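Side-chain contacts in Lmo0812 protein (Listeria monocytogenes serovar 1/2a, PDB 4YF1), which probably acts as an HD-domain pyrophosphohydrolase, perhaps removing the 3'-diphosphate from guanosine-3',5'-bis(diphosphate): residues Y32-H35 with P36-V39; L57-D60 with A61-T65; A74-G77 with D78-D82; V118-K121 with L122-T126. One frame throughout, in Å; residues are numbered along the deposited sequence.

Contact 1 of 4, residues Y32-H35 with P36-V39; sequences YFSH and PLNV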
loop_
_atom_site.group_PDB
_atom_site.type_symbol
_atom_site.label_atom_id
_atom_site.label_comp_id
_atom_site.label_asym_id
_atom_site.label_seq_id
_atom_site.Cartn_x
_atom_site.Cartn_y
_atom_site.Cartn_z
ATOM N N TYR A 32 6.900 -11.572 -0.677
ATOM C CA TYR A 32 6.947 -10.521 0.353
ATOM C C TYR A 32 6.617 -10.915 1.792
ATOM O O TYR A 32 6.799 -10.096 2.689
ATOM C CB TYR A 32 6.104 -9.331 -0.061
ATOM C CG TYR A 32 6.679 -8.618 -1.276
ATOM C CD1 TYR A 32 7.902 -7.965 -1.199
ATOM C CD2 TYR A 32 5.989 -8.577 -2.490
ATOM C CE1 TYR A 32 8.439 -7.304 -2.302
ATOM C CE2 TYR A 32 6.521 -7.906 -3.595
ATOM C CZ TYR A 32 7.760 -7.294 -3.488
ATOM O OH TYR A 32 8.300 -6.618 -4.572
ATOM N N PHE A 33 6.130 -12.132 2.003
ATOM C CA PHE A 33 5.813 -12.624 3.358
ATOM C C PHE A 33 4.855 -11.711 4.099
ATOM O O PHE A 33 4.986 -11.452 5.284
ATOM C CB PHE A 33 7.102 -12.872 4.136
ATOM C CG PHE A 33 8.008 -13.815 3.432
ATOM C CD1 PHE A 33 7.801 -15.178 3.528
ATOM C CD2 PHE A 33 8.998 -13.344 2.584
ATOM C CE1 PHE A 33 8.608 -16.062 2.832
ATOM C CE2 PHE A 33 9.797 -14.223 1.875
ATOM C CZ PHE A 33 9.606 -15.582 2.000
ATOM N N SER A 34 3.883 -11.237 3.335
ATOM C CA SER A 34 2.869 -10.322 3.788
ATOM C C SER A 34 1.746 -10.401 2.765
ATOM O O SER A 34 1.991 -10.230 1.581
ATOM C CB SER A 34 3.451 -8.914 3.819
ATOM O OG SER A 34 2.453 -7.943 3.978
ATOM N N HIS A 35 0.535 -10.676 3.219
ATOM C CA HIS A 35 -0.621 -10.788 2.335
ATOM C C HIS A 35 -0.851 -9.506 1.506
ATOM O O HIS A 35 -0.947 -9.596 0.300
ATOM C CB HIS A 35 -1.866 -11.203 3.151
ATOM C CG HIS A 35 -3.120 -11.318 2.343
ATOM N ND1 HIS A 35 -3.320 -12.327 1.428
ATOM C CD2 HIS A 35 -4.250 -10.572 2.334
ATOM C CE1 HIS A 35 -4.515 -12.191 0.879
ATOM N NE2 HIS A 35 -5.096 -11.128 1.405
ATOM N N PRO A 36 -0.870 -8.314 2.140
ATOM C CA PRO A 36 -1.094 -7.088 1.340
ATOM C C PRO A 36 -0.036 -6.846 0.262
ATOM O O PRO A 36 -0.395 -6.442 -0.837
ATOM C CB PRO A 36 -1.039 -5.972 2.380
ATOM C CG PRO A 36 -1.402 -6.626 3.668
ATOM C CD PRO A 36 -0.803 -8.003 3.587
ATOM N N LEU A 37 1.246 -7.060 0.574
ATOM C CA LEU A 37 2.303 -6.872 -0.401
ATOM C C LEU A 37 2.186 -7.877 -1.547
ATOM O O LEU A 37 2.392 -7.532 -2.694
ATOM C CB LEU A 37 3.675 -6.931 0.275
ATOM C CG LEU A 37 4.079 -5.675 1.065
ATOM C CD1 LEU A 37 4.375 -4.555 0.101
ATOM C CD2 LEU A 37 3.042 -5.205 2.059
ATOM N N ASN A 38 1.864 -9.132 -1.216
ATOM C CA ASN A 38 1.698 -10.155 -2.261
ATOM C C ASN A 38 0.487 -9.917 -3.154
ATOM O O ASN A 38 0.538 -10.174 -4.356
ATOM C CB ASN A 38 1.597 -11.594 -1.661
ATOM C CG ASN A 38 2.923 -12.138 -1.138
ATOM O OD1 ASN A 38 3.994 -11.579 -1.350
ATOM N ND2 ASN A 38 2.850 -13.314 -0.458
ATOM N N VAL A 39 -0.611 -9.440 -2.575
ATOM C CA VAL A 39 -1.824 -9.136 -3.343
ATOM C C VAL A 39 -1.489 -7.915 -4.258
ATOM O O VAL A 39 -1.825 -7.905 -5.426
ATOM C CB VAL A 39 -3.018 -8.824 -2.410
ATOM C CG1 VAL A 39 -4.146 -8.158 -3.147
ATOM C CG2 VAL A 39 -3.496 -10.090 -1.707
#
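Val39 lays its methyl CG2 over one face of the His35 imidazole, a CH-pi contact in the first turn of helix 35-45, where an all-helical fold of HD-domain type opens one of its helices. CG2 is 3.7 Å from the ring centroid, displaced toward the rim, and its nearest ring atom is His35 CE1 at 3.5 Å. The ring gets there because His35 CG stands anti to the backbone N (chi1 179°). Val39 N bonds to His35 O at 2.9 Å, the i to i+4 step that puts the two side chains on the same side of the helix. Ser34 is the N-cap residue, and its carbonyl O receives Asn38 N at 3.0 Å. Its hydroxyl turns elsewhere: OG lies 3.4 Å from Leu37 CD2, lies against Pro36 CD as well, and makes a weak hydrogen bond to Phe76 O of the second subunit. On the loop side, Tyr32 CB packs on Leu37 CB at 3.4 Å, the two side chains crossing at about a right angle. Further out, His35 is oriented through both ring nitrogens, NE2 by Asp120 and ND1 by Asp123, while Asn38 ND2 is held by Gly29 O and Asp123 OD1. With the amide fixed in this way, Asn38 OD1 offers an in-plane lone pair to Tyr32 N, 3.0 Å away with an N-H...O angle of 151°.

Contact 2 of 4, residues L57-D60 with A61-T65; sequences LLHD and AVEDT. With NA (sodium ion), chain E.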
loop_
_atom_site.group_PDB
_atom_site.type_symbol
_atom_site.label_atom_id
_atom_site.label_comp_id
_atom_site.label_asym_id
_atom_site.label_seq_id
_atom_site.Cartn_x
_atom_site.Cartn_y
_atom_site.Cartn_z
ATOM N N LEU A 57 -3.717 -3.454 -1.341
ATOM C CA LEU A 57 -2.815 -3.325 -0.215
ATOM C C LEU A 57 -3.559 -2.985 1.112
ATOM O O LEU A 57 -3.220 -3.516 2.184
ATOM C CB LEU A 57 -1.819 -2.204 -0.533
ATOM C CG LEU A 57 -0.591 -2.068 0.330
ATOM C CD1 LEU A 57 0.434 -3.129 -0.037
ATOM C CD2 LEU A 57 0.010 -0.676 0.145
ATOM N N LEU A 58 -4.572 -2.116 1.024
ATOM C CA LEU A 58 -5.284 -1.639 2.219
ATOM C C LEU A 58 -6.411 -2.542 2.741
ATOM O O LEU A 58 -6.921 -2.311 3.839
ATOM C CB LEU A 58 -5.814 -0.241 1.967
ATOM C CG LEU A 58 -4.730 0.813 1.721
ATOM C CD1 LEU A 58 -5.365 2.127 1.295
ATOM C CD2 LEU A 58 -3.858 1.026 2.947
ATOM N N HIS A 59 -6.781 -3.567 1.981
ATOM C CA HIS A 59 -7.863 -4.456 2.393
ATOM C C HIS A 59 -7.713 -4.974 3.839
ATOM O O HIS A 59 -8.625 -4.790 4.653
ATOM C CB HIS A 59 -8.035 -5.594 1.371
ATOM C CG HIS A 59 -8.954 -6.688 1.817
ATOM N ND1 HIS A 59 -10.317 -6.645 1.626
ATOM C CD2 HIS A 59 -8.701 -7.857 2.457
ATOM C CE1 HIS A 59 -10.866 -7.741 2.127
ATOM N NE2 HIS A 59 -9.905 -8.497 2.626
ATOM N N ASP A 60 -6.572 -5.586 4.158
ATOM C CA ASP A 60 -6.325 -6.124 5.530
ATOM C C ASP A 60 -6.261 -5.041 6.604
ATOM O O ASP A 60 -6.593 -5.304 7.760
ATOM C CB ASP A 60 -4.999 -6.893 5.616
ATOM C CG ASP A 60 -5.027 -8.234 4.911
ATOM O OD1 ASP A 60 -6.039 -8.608 4.266
ATOM O OD2 ASP A 60 -3.998 -8.929 5.029
ATOM N N ALA A 61 -5.814 -3.842 6.225
ATOM C CA ALA A 61 -5.714 -2.725 7.172
ATOM C C ALA A 61 -7.092 -2.349 7.704
ATOM O O ALA A 61 -7.255 -2.088 8.904
ATOM C CB ALA A 61 -5.059 -1.525 6.518
ATOM N N VAL A 62 -8.089 -2.336 6.817
ATOM C CA VAL A 62 -9.455 -1.993 7.217
ATOM C C VAL A 62 -10.107 -3.133 7.989
ATOM O O VAL A 62 -10.710 -2.896 9.043
ATOM C CB VAL A 62 -10.360 -1.677 6.019
ATOM C CG1 VAL A 62 -11.765 -1.314 6.499
ATOM C CG2 VAL A 62 -9.780 -0.541 5.225
ATOM N N GLU A 63 -10.021 -4.351 7.458
ATOM C CA GLU A 63 -10.638 -5.511 8.127
ATOM C C GLU A 63 -9.960 -5.964 9.429
ATOM O O GLU A 63 -10.657 -6.386 10.362
ATOM C CB GLU A 63 -10.758 -6.716 7.175
ATOM C CG GLU A 63 -11.730 -6.503 6.018
ATOM C CD GLU A 63 -12.198 -7.804 5.368
ATOM O OE1 GLU A 63 -13.205 -7.732 4.629
ATOM O OE2 GLU A 63 -11.594 -8.897 5.606
ATOM N N ASP A 64 -8.629 -5.870 9.508
ATOM C CA ASP A 64 -7.890 -6.388 10.684
ATOM C C ASP A 64 -7.436 -5.355 11.717
ATOM O O ASP A 64 -6.975 -5.744 12.784
ATOM C CB ASP A 64 -6.686 -7.239 10.234
ATOM C CG ASP A 64 -7.090 -8.396 9.305
ATOM O OD1 ASP A 64 -8.258 -8.841 9.367
ATOM O OD2 ASP A 64 -6.241 -8.868 8.509
ATOM N N THR A 65 -7.544 -4.062 11.412
ATOM C CA THR A 65 -7.143 -3.016 12.368
ATOM C C THR A 65 -8.285 -2.023 12.539
ATOM O O THR A 65 -9.307 -2.102 11.835
ATOM C CB THR A 65 -5.852 -2.259 11.946
ATOM O OG1 THR A 65 -6.147 -1.182 11.045
ATOM C CG2 THR A 65 -4.828 -3.212 11.325
HETATM NA NA NA E . -11.253 -1.438 10.673
#
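The carbonyl oxygen of His59 takes two backbone donors on helix 50-64: Glu63 N at 3.2 Å, almost straight at 175°, and Val62 N more weakly at 3.3 Å. The Glu63 chain runs extended beyond CG and sets its carboxylate above the plane of the His59 ring, just beyond the CE1-NE2 rim, with Glu63 OE1 3.4 Å from His59 CE1 and the two planes 47° apart; Glu63 CG lies over the same face, near the rim. The polar end of Glu63 is held chiefly from outside, OE1 by Glu89 N, and the ring of His87 stacks on His59. One residue on, Asp60 and Asp64 lie side by side and point the same way, their OD2 atoms 4.1 Å apart. Asp64 N closes on Asp60 O at 2.7 Å. His59 and Asp60 form the central pair of a possible HD-type H...HD...D set, with no metal bound here. As the helix ends, Thr65 OG1 bonds back to Ala61 O at 2.6 Å, and a sodium ion is bound by Val62 O at 2.2 Å, by Thr65 O and by Met67 O. All three protein ligands are neutral backbone carbonyls, from the helix end and the loop after it, so no protein carboxylate is among them.

Contact 3 of 4, residues A74-G77 with D78-D82; sequences ATFG and DEVAD
Val80 sets CG1 opposite its backbone N (chi1 169°), which turns this methyl toward Phe76 CB, 3.9 Å away, while the first torsion of Phe76 (chi1 -61°) sends CG and the ring onward, away from the second helix. The pair packs across the tight junction of two consecutive helices, 69-76 and 78-87, in the all-helical HD-type fold, with a single residue, Gly77, between them. Both side chains also pack on Leu58 of helix 50-64, so the junction is pressed onto that helix by its apolar side, and Phe76 further touches Pro36 of the second subunit. Gly77 does double duty, leaving the helical backbone angles of the first helix and standing at the N-cap of the second. Its phi is positive, at 95°, and with the backbone turned as it is here a beta carbon would be jammed against Phe76 O and would run into Asp78 N. The charged residues lie outward: Asp78 OD1 and Asp82 OD1 both form salt bridges with Arg73, tying the start of the second helix to the body of the first, and Glu79 OE2 reaches Arg49. A water bridges the two helices, giving a hydrogen bond to Phe76 O at 2.6 Å and receiving one from Val80 N at 3.0 Å. It thereby links the last carbonyl of one helix with a first-turn amide of the other. The first direct backbone bond across the turn follows one residue later, where Ala81 N meets Gly77 O at 3.1 Å and the methyl CB of Ala81 lies 3.3 Å from the same oxygen.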
loop_
_atom_site.group_PDB
_atom_site.type_symbol
_atom_site.label_atom_id
_atom_site.label_comp_id
_atom_site.label_asym_id
_atom_site.label_seq_id
_atom_site.Cartn_x
_atom_site.Cartn_y
_atom_site.Cartn_z
ATOM N N ALA A 74 -9.812 10.210 3.886
ATOM C CA ALA A 74 -9.056 11.402 4.291
ATOM C C ALA A 74 -7.622 11.396 3.782
ATOM O O ALA A 74 -7.133 12.420 3.349
ATOM C CB ALA A 74 -9.053 11.544 5.812
ATOM N N THR A 75 -6.968 10.233 3.819
ATOM C CA THR A 75 -5.557 10.119 3.397
ATOM C C THR A 75 -5.325 9.781 1.919
ATOM O O THR A 75 -4.489 10.412 1.267
ATOM C CB THR A 75 -4.831 9.091 4.275
ATOM O OG1 THR A 75 -4.895 9.527 5.640
ATOM C CG2 THR A 75 -3.375 8.966 3.876
ATOM N N PHE A 76 -6.076 8.813 1.395
ATOM C CA PHE A 76 -5.913 8.326 0.012
ATOM C C PHE A 76 -6.956 8.795 -1.001
ATOM O O PHE A 76 -6.790 8.561 -2.197
ATOM C CB PHE A 76 -5.913 6.794 0.028
ATOM C CG PHE A 76 -4.795 6.199 0.840
ATOM C CD1 PHE A 76 -3.521 6.042 0.287
ATOM C CD2 PHE A 76 -5.006 5.788 2.143
ATOM C CE1 PHE A 76 -2.487 5.496 1.029
ATOM C CE2 PHE A 76 -3.973 5.239 2.893
ATOM C CZ PHE A 76 -2.708 5.099 2.337
ATOM N N GLY A 77 -8.043 9.396 -0.532
ATOM C CA GLY A 77 -9.093 9.896 -1.417
ATOM C C GLY A 77 -10.242 8.926 -1.621
ATOM O O GLY A 77 -10.181 7.739 -1.224
ATOM N N ASP A 78 -11.286 9.434 -2.261
ATOM C CA ASP A 78 -12.503 8.676 -2.509
ATOM C C ASP A 78 -12.371 7.483 -3.463
ATOM O O ASP A 78 -12.997 6.450 -3.207
ATOM C CB ASP A 78 -13.631 9.597 -2.991
ATOM C CG ASP A 78 -14.181 10.517 -1.882
ATOM O OD1 ASP A 78 -14.372 10.092 -0.713
ATOM O OD2 ASP A 78 -14.484 11.676 -2.211
ATOM N N GLU A 79 -11.574 7.605 -4.531
ATOM C CA GLU A 79 -11.422 6.517 -5.498
ATOM C C GLU A 79 -10.865 5.259 -4.837
ATOM O O GLU A 79 -11.419 4.169 -5.008
ATOM C CB GLU A 79 -10.514 6.881 -6.678
ATOM C CG GLU A 79 -11.119 7.830 -7.687
ATOM C CD GLU A 79 -10.294 7.921 -8.972
ATOM O OE1 GLU A 79 -9.921 9.055 -9.363
ATOM O OE2 GLU A 79 -9.997 6.869 -9.574
ATOM N N VAL A 80 -9.752 5.410 -4.117
ATOM C CA VAL A 80 -9.175 4.279 -3.380
ATOM C C VAL A 80 -10.160 3.788 -2.290
ATOM O O VAL A 80 -10.374 2.574 -2.130
ATOM C CB VAL A 80 -7.815 4.669 -2.789
ATOM C CG1 VAL A 80 -7.301 3.633 -1.806
ATOM C CG2 VAL A 80 -6.817 4.895 -3.916
ATOM N N ALA A 81 -10.771 4.726 -1.551
ATOM C CA ALA A 81 -11.718 4.355 -0.489
ATOM C C ALA A 81 -12.868 3.517 -1.045
ATOM O O ALA A 81 -13.228 2.501 -0.464
ATOM C CB ALA A 81 -12.243 5.575 0.228
ATOM N N ASP A 82 -13.382 3.912 -2.208
ATOM C CA ASP A 82 -14.470 3.178 -2.855
ATOM C C ASP A 82 -14.058 1.811 -3.343
ATOM O O ASP A 82 -14.851 0.858 -3.280
ATOM C CB ASP A 82 -15.069 3.974 -4.009
ATOM C CG ASP A 82 -15.873 5.176 -3.531
ATOM O OD1 ASP A 82 -16.188 5.255 -2.316
ATOM O OD2 ASP A 82 -16.178 6.044 -4.382
HETATM O O HOH W 1 -8.251 8.048 -4.260
#

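Contact 4 of 4, residues V118-K121 with L122-T126; sequences VADK and LDNLT
Asn124 folds its amide back over the preceding turn of helix 111-132: with CG anti to its carbonyl carbon (chi1 -71°), CG rests 3.3 Å from Asp120 O, and Asn124 ND2 comes only to 4.1 Å from Asp120 OD2. The amide and carboxylate planes stand 74° apart, and the two groups are neighbours in loose contact. Asn124 was modelled in two conformers, and this describes one of them. Asn124 N bonds to Asp120 O at 3.3 Å, longer than the Leu122 N to Val118 O bond of 2.7 Å two residues earlier along the helix. Asp120 and Asp123 share a conformation, each with CG opposite the backbone N, and both have His35 as an outside partner. Lys121, by contrast, is bent at chi2 (63°) and again at chi3, and the kinks bring its NZ to Asp120 OD2 at 3.0 Å, nearly along the C-O axis, in a salt bridge between adjacent residues. At the far end Leu122 O takes two donors from opposite faces of its plane: Thr126 OG1 lies 2.8 Å from Leu122 O, and Thr126 N bonds to it as well. Leu122 also packs on Leu180 of helix 172-184. Asp120 OD1 meets His35, and OD2 meets both His87 and Lys121, so three partners should fix the rotation of this buried carboxylate in the probable HD-type site.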
loop_
_atom_site.group_PDB
_atom_site.type_symbol
_atom_site.label_atom_id
_atom_site.label_comp_id
_atom_site.label_asym_id
_atom_site.label_seq_id
_atom_site.Cartn_x
_atom_site.Cartn_y
_atom_site.Cartn_z
ATOM N N VAL A 118 -10.413 -11.548 -6.501
ATOM C CA VAL A 118 -9.678 -12.751 -6.928
ATOM C C VAL A 118 -8.207 -12.735 -6.450
ATOM O O VAL A 118 -7.715 -13.758 -5.966
ATOM C CB VAL A 118 -9.798 -13.007 -8.421
ATOM C CG1 VAL A 118 -9.040 -14.225 -8.843
ATOM C CG2 VAL A 118 -11.250 -13.102 -8.871
ATOM N N ALA A 119 -7.539 -11.583 -6.517
ATOM C CA ALA A 119 -6.160 -11.477 -6.054
ATOM C C ALA A 119 -6.038 -11.819 -4.568
ATOM O O ALA A 119 -5.111 -12.512 -4.147
ATOM C CB ALA A 119 -5.601 -10.098 -6.328
ATOM N N ASP A 120 -6.978 -11.314 -3.785
ATOM C CA ASP A 120 -7.020 -11.599 -2.356
ATOM C C ASP A 120 -7.173 -13.120 -2.132
ATOM O O ASP A 120 -6.452 -13.707 -1.328
ATOM C CB ASP A 120 -8.204 -10.870 -1.730
ATOM C CG ASP A 120 -8.406 -11.232 -0.242
ATOM O OD1 ASP A 120 -7.469 -11.040 0.551
ATOM O OD2 ASP A 120 -9.510 -11.661 0.119
ATOM N N LYS A 121 -8.091 -13.745 -2.856
ATOM C CA LYS A 121 -8.310 -15.226 -2.706
ATOM C C LYS A 121 -7.164 -16.051 -3.208
ATOM O O LYS A 121 -6.890 -17.120 -2.691
ATOM C CB LYS A 121 -9.573 -15.684 -3.421
ATOM C CG LYS A 121 -10.784 -15.600 -2.551
ATOM C CD LYS A 121 -11.080 -14.201 -2.139
ATOM C CE LYS A 121 -11.593 -14.190 -0.725
ATOM N NZ LYS A 121 -12.185 -12.841 -0.478
ATOM N N LEU A 122 -6.542 -15.580 -4.275
ATOM C CA LEU A 122 -5.390 -16.273 -4.841
ATOM C C LEU A 122 -4.235 -16.356 -3.862
ATOM O O LEU A 122 -3.683 -17.438 -3.661
ATOM C CB LEU A 122 -4.938 -15.596 -6.164
ATOM C CG LEU A 122 -3.685 -16.153 -6.850
ATOM C CD1 LEU A 122 -3.718 -17.645 -7.099
ATOM C CD2 LEU A 122 -3.394 -15.419 -8.170
ATOM N N ASP A 123 -3.863 -15.244 -3.233
ATOM C CA ASP A 123 -2.769 -15.310 -2.281
ATOM C C ASP A 123 -3.145 -16.239 -1.100
ATOM O O ASP A 123 -2.287 -16.973 -0.617
ATOM C CB ASP A 123 -2.371 -13.950 -1.748
ATOM C CG ASP A 123 -1.156 -14.026 -0.838
ATOM O OD1 ASP A 123 -0.048 -14.410 -1.305
ATOM O OD2 ASP A 123 -1.297 -13.688 0.343
ATOM N N ASN A 124 -4.400 -16.164 -0.639
ATOM C CA ASN A 124 -4.885 -17.047 0.463
ATOM C C ASN A 124 -4.751 -18.527 0.093
ATOM O O ASN A 124 -4.190 -19.296 0.863
ATOM C CB ASN A 124 -6.356 -16.753 0.811
ATOM C CG ASN A 124 -6.559 -15.421 1.521
ATOM O OD1 ASN A 124 -5.605 -14.764 1.960
ATOM N ND2 ASN A 124 -7.832 -15.017 1.654
ATOM N N LEU A 125 -5.289 -18.934 -1.059
ATOM C CA LEU A 125 -5.184 -20.345 -1.498
ATOM C C LEU A 125 -3.755 -20.796 -1.784
ATOM O O LEU A 125 -3.414 -21.982 -1.584
ATOM C CB LEU A 125 -6.075 -20.701 -2.675
ATOM C CG LEU A 125 -7.567 -20.749 -2.469
ATOM C CD1 LEU A 125 -8.141 -21.515 -3.640
ATOM C CD2 LEU A 125 -7.940 -21.432 -1.153
ATOM N N THR A 126 -2.911 -19.874 -2.243
ATOM C CA THR A 126 -1.503 -20.197 -2.428
ATOM C C THR A 126 -0.933 -20.684 -1.078
ATOM O O THR A 126 -0.226 -21.698 -1.036
ATOM C CB THR A 126 -0.733 -19.000 -2.959
ATOM O OG1 THR A 126 -1.236 -18.698 -4.271
ATOM C CG2 THR A 126 0.756 -19.292 -3.034
#

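How the contacts relate
Contacts 1, 2 and 4 converge on the probable HD-type active site, to which they bring His35, His59 with Asp60, and Asp120. Contacts 1 and 4 are joined by probable hydrogen bonds of His35 NE2 to Asp120 OD1 (2.5 Å) and His35 ND1 to Asp123 OD2 (2.7 Å). Contact 2 packs on contact 1, with Asp60 OD2 3.2 Å from His35 CD2, and on contact 4, with His59 CD2 3.9 Å from Asp120 OD1. Its sodium sits at the helix end, about 13 Å from the side chain of Pro36, and not on the HD-type residues. Contact 3 lies off the site and meets contact 2 through Leu58 CD1 and Phe76 CE2 at 3.8 Å. Contacts 1, 2 and 3 all touch the second subunit.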